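PDB 1VL1: 6-phosphogluconolactonase from Thermotoga maritima, which hydrolyses 6-phosphogluconolactone to 6-phosphogluconate, the second step in the oxidative stage of the pentose phosphate pathway. Local coordinates for residues D23-F28 against G54-P59. Numbering follows the deposited sequence.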
loop_
_atom_site.group_PDB
_atom_site.type_symbol
_atom_site.label_atom_id
_atom_site.label_comp_id
_atom_site.label_asym_id
_atom_site.label_seq_id
_atom_site.Cartn_x
_atom_site.Cartn_y
_atom_site.Cartn_z
ATOM N N ASP A 23 -12.110 -16.201 10.855
ATOM C CA ASP A 23 -13.153 -15.427 11.478
ATOM C C ASP A 23 -12.536 -14.174 12.095
ATOM O O ASP A 23 -11.387 -14.189 12.509
ATOM C CB ASP A 23 -13.780 -16.262 12.563
ATOM C CG ASP A 23 -15.158 -15.878 12.816
ATOM O OD1 ASP A 23 -16.059 -16.425 12.157
ATOM O OD2 ASP A 23 -15.429 -15.015 13.651
ATOM N N GLY A 24 -13.276 -13.076 12.138
ATOM C CA GLY A 24 -12.766 -11.825 12.696
ATOM C C GLY A 24 -11.578 -11.218 11.958
ATOM O O GLY A 24 -10.711 -10.593 12.581
ATOM N N TYR A 25 -11.587 -11.314 10.630
ATOM C CA TYR A 25 -10.425 -10.915 9.829
ATOM C C TYR A 25 -10.077 -9.456 10.075
ATOM O O TYR A 25 -8.951 -9.114 10.446
ATOM C CB TYR A 25 -10.705 -11.157 8.352
ATOM C CG TYR A 25 -9.555 -10.761 7.488
ATOM C CD1 TYR A 25 -8.500 -11.644 7.276
ATOM C CD2 TYR A 25 -9.501 -9.495 6.905
ATOM C CE1 TYR A 25 -7.388 -11.260 6.493
ATOM C CE2 TYR A 25 -8.419 -9.080 6.135
ATOM C CZ TYR A 25 -7.350 -9.986 5.909
ATOM O OH TYR A 25 -6.290 -9.545 5.128
ATOM N N VAL A 26 -11.032 -8.570 9.799
ATOM C CA VAL A 26 -10.747 -7.167 9.885
ATOM C C VAL A 26 -10.285 -6.761 11.280
ATOM O O VAL A 26 -9.318 -6.006 11.404
ATOM C CB VAL A 26 -11.949 -6.318 9.412
ATOM C CG1 VAL A 26 -11.718 -4.858 9.701
ATOM C CG2 VAL A 26 -12.186 -6.532 7.909
ATOM N N ASP A 27 -11.001 -7.198 12.316
ATOM C CA ASP A 27 -10.614 -6.874 13.687
ATOM C C ASP A 27 -9.199 -7.337 14.023
ATOM O O ASP A 27 -8.447 -6.607 14.618
ATOM C CB ASP A 27 -11.621 -7.430 14.679
ATOM C CG ASP A 27 -12.928 -6.633 14.676
ATOM O OD1 ASP A 27 -12.932 -5.485 14.162
ATOM O OD2 ASP A 27 -13.989 -7.083 15.106
ATOM N N PHE A 28 -8.831 -8.528 13.575
ATOM C CA PHE A 28 -7.505 -9.052 13.860
ATOM C C PHE A 28 -6.447 -8.218 13.173
ATOM O O PHE A 28 -5.444 -7.817 13.783
ATOM C CB PHE A 28 -7.428 -10.479 13.406
ATOM C CG PHE A 28 -6.134 -11.160 13.739
ATOM C CD1 PHE A 28 -5.943 -11.785 14.956
ATOM C CD2 PHE A 28 -5.093 -11.149 12.828
ATOM C CE1 PHE A 28 -4.753 -12.425 15.241
ATOM C CE2 PHE A 28 -3.875 -11.811 13.127
ATOM C CZ PHE A 28 -3.708 -12.398 14.303
ATOM N N GLY A 54 -8.049 -0.708 -2.833
ATOM C CA GLY A 54 -8.663 -1.981 -3.154
ATOM C C GLY A 54 -9.582 -2.523 -2.098
ATOM O O GLY A 54 -9.667 -2.021 -0.988
ATOM N N ARG A 55 -10.244 -3.604 -2.453
ATOM C CA ARG A 55 -11.384 -4.060 -1.674
ATOM C C ARG A 55 -11.018 -4.610 -0.334
ATOM O O ARG A 55 -11.844 -4.577 0.564
ATOM C CB ARG A 55 -12.186 -5.071 -2.476
ATOM C CG ARG A 55 -12.760 -4.365 -3.718
ATOM C CD ARG A 55 -13.751 -5.155 -4.546
ATOM N NE ARG A 55 -13.105 -6.137 -5.434
ATOM C CZ ARG A 55 -13.754 -7.183 -5.941
ATOM N NH1 ARG A 55 -15.035 -7.377 -5.651
ATOM N NH2 ARG A 55 -13.135 -8.038 -6.725
ATOM N N THR A 56 -9.805 -5.144 -0.176
ATOM C CA THR A 56 -9.444 -5.669 1.129
ATOM C C THR A 56 -8.902 -4.653 2.143
ATOM O O THR A 56 -9.330 -4.691 3.283
ATOM C CB THR A 56 -8.534 -6.898 1.023
ATOM O OG1 THR A 56 -9.184 -7.862 0.197
ATOM C CG2 THR A 56 -8.417 -7.555 2.335
ATOM N N PRO A 57 -7.949 -3.802 1.786
ATOM C CA PRO A 57 -7.479 -2.773 2.710
ATOM C C PRO A 57 -8.528 -1.748 3.173
ATOM O O PRO A 57 -8.465 -1.276 4.302
ATOM C CB PRO A 57 -6.335 -2.131 1.923
ATOM C CG PRO A 57 -5.878 -3.193 0.956
ATOM C CD PRO A 57 -7.129 -3.840 0.555
ATOM N N LEU A 58 -9.449 -1.375 2.305
ATOM C CA LEU A 58 -10.336 -0.255 2.642
ATOM C C LEU A 58 -11.129 -0.464 3.934
ATOM O O LEU A 58 -11.151 0.458 4.780
ATOM C CB LEU A 58 -11.265 0.118 1.470
ATOM C CG LEU A 58 -10.544 0.707 0.263
ATOM C CD1 LEU A 58 -11.438 0.768 -0.921
ATOM C CD2 LEU A 58 -9.995 2.077 0.643
ATOM N N PRO A 59 -11.760 -1.625 4.150
ATOM C CA PRO A 59 -12.455 -1.858 5.406
ATOM C C PRO A 59 -11.529 -1.814 6.603
ATOM O O PRO A 59 -11.950 -1.429 7.686
ATOM C CB PRO A 59 -13.078 -3.271 5.242
ATOM C CG PRO A 59 -13.086 -3.489 3.834
ATOM C CD PRO A 59 -12.000 -2.732 3.220
#
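The hydroxyl of Y25 meets the methyl of T56, its OH lying 4.0 Å from T56 CG2, while its polar need is met by a hydrogen bond with the carbonyl oxygen of F229. Tyrosine suits this buried place because its long ring can pack against apolar groups and still carry a hydroxyl to a backbone acceptor. The first side-chain bond of Y25 points toward 54-59, and with CG anti to the backbone N (chi1 180°) the ring meets T56 CG2 obliquely, 4.1 Å from Y25 CE2; the two side chains cross at about a right angle. Threonine suits the loop by giving its methyl to the tyrosine, while its side chain lies about 4 Å from a bound citrate, probably from the crystallisation liquor, which also hydrogen-bonds R55 N.

One residue on, V26 CG2 makes an apolar contact with P59 CB at 4.3 Å, and V26 CG1 lies 4.0 Å from the backbone P59 O. Branched valine and the proline ring set apolar surface together at a partly exposed edge, without any hydrogen bond between the segments. G24, at the N-cap with positive phi, starts the helix carrying Y25 and V26.

In this Rossmann-like alpha/beta fold, helices 25-43 and 57-64 follow parallel strands 16-21 and 47-51; the first helix's start meets the second's lead-in loop and first turn against strand 192-198, where Y25 and T56 touch L196.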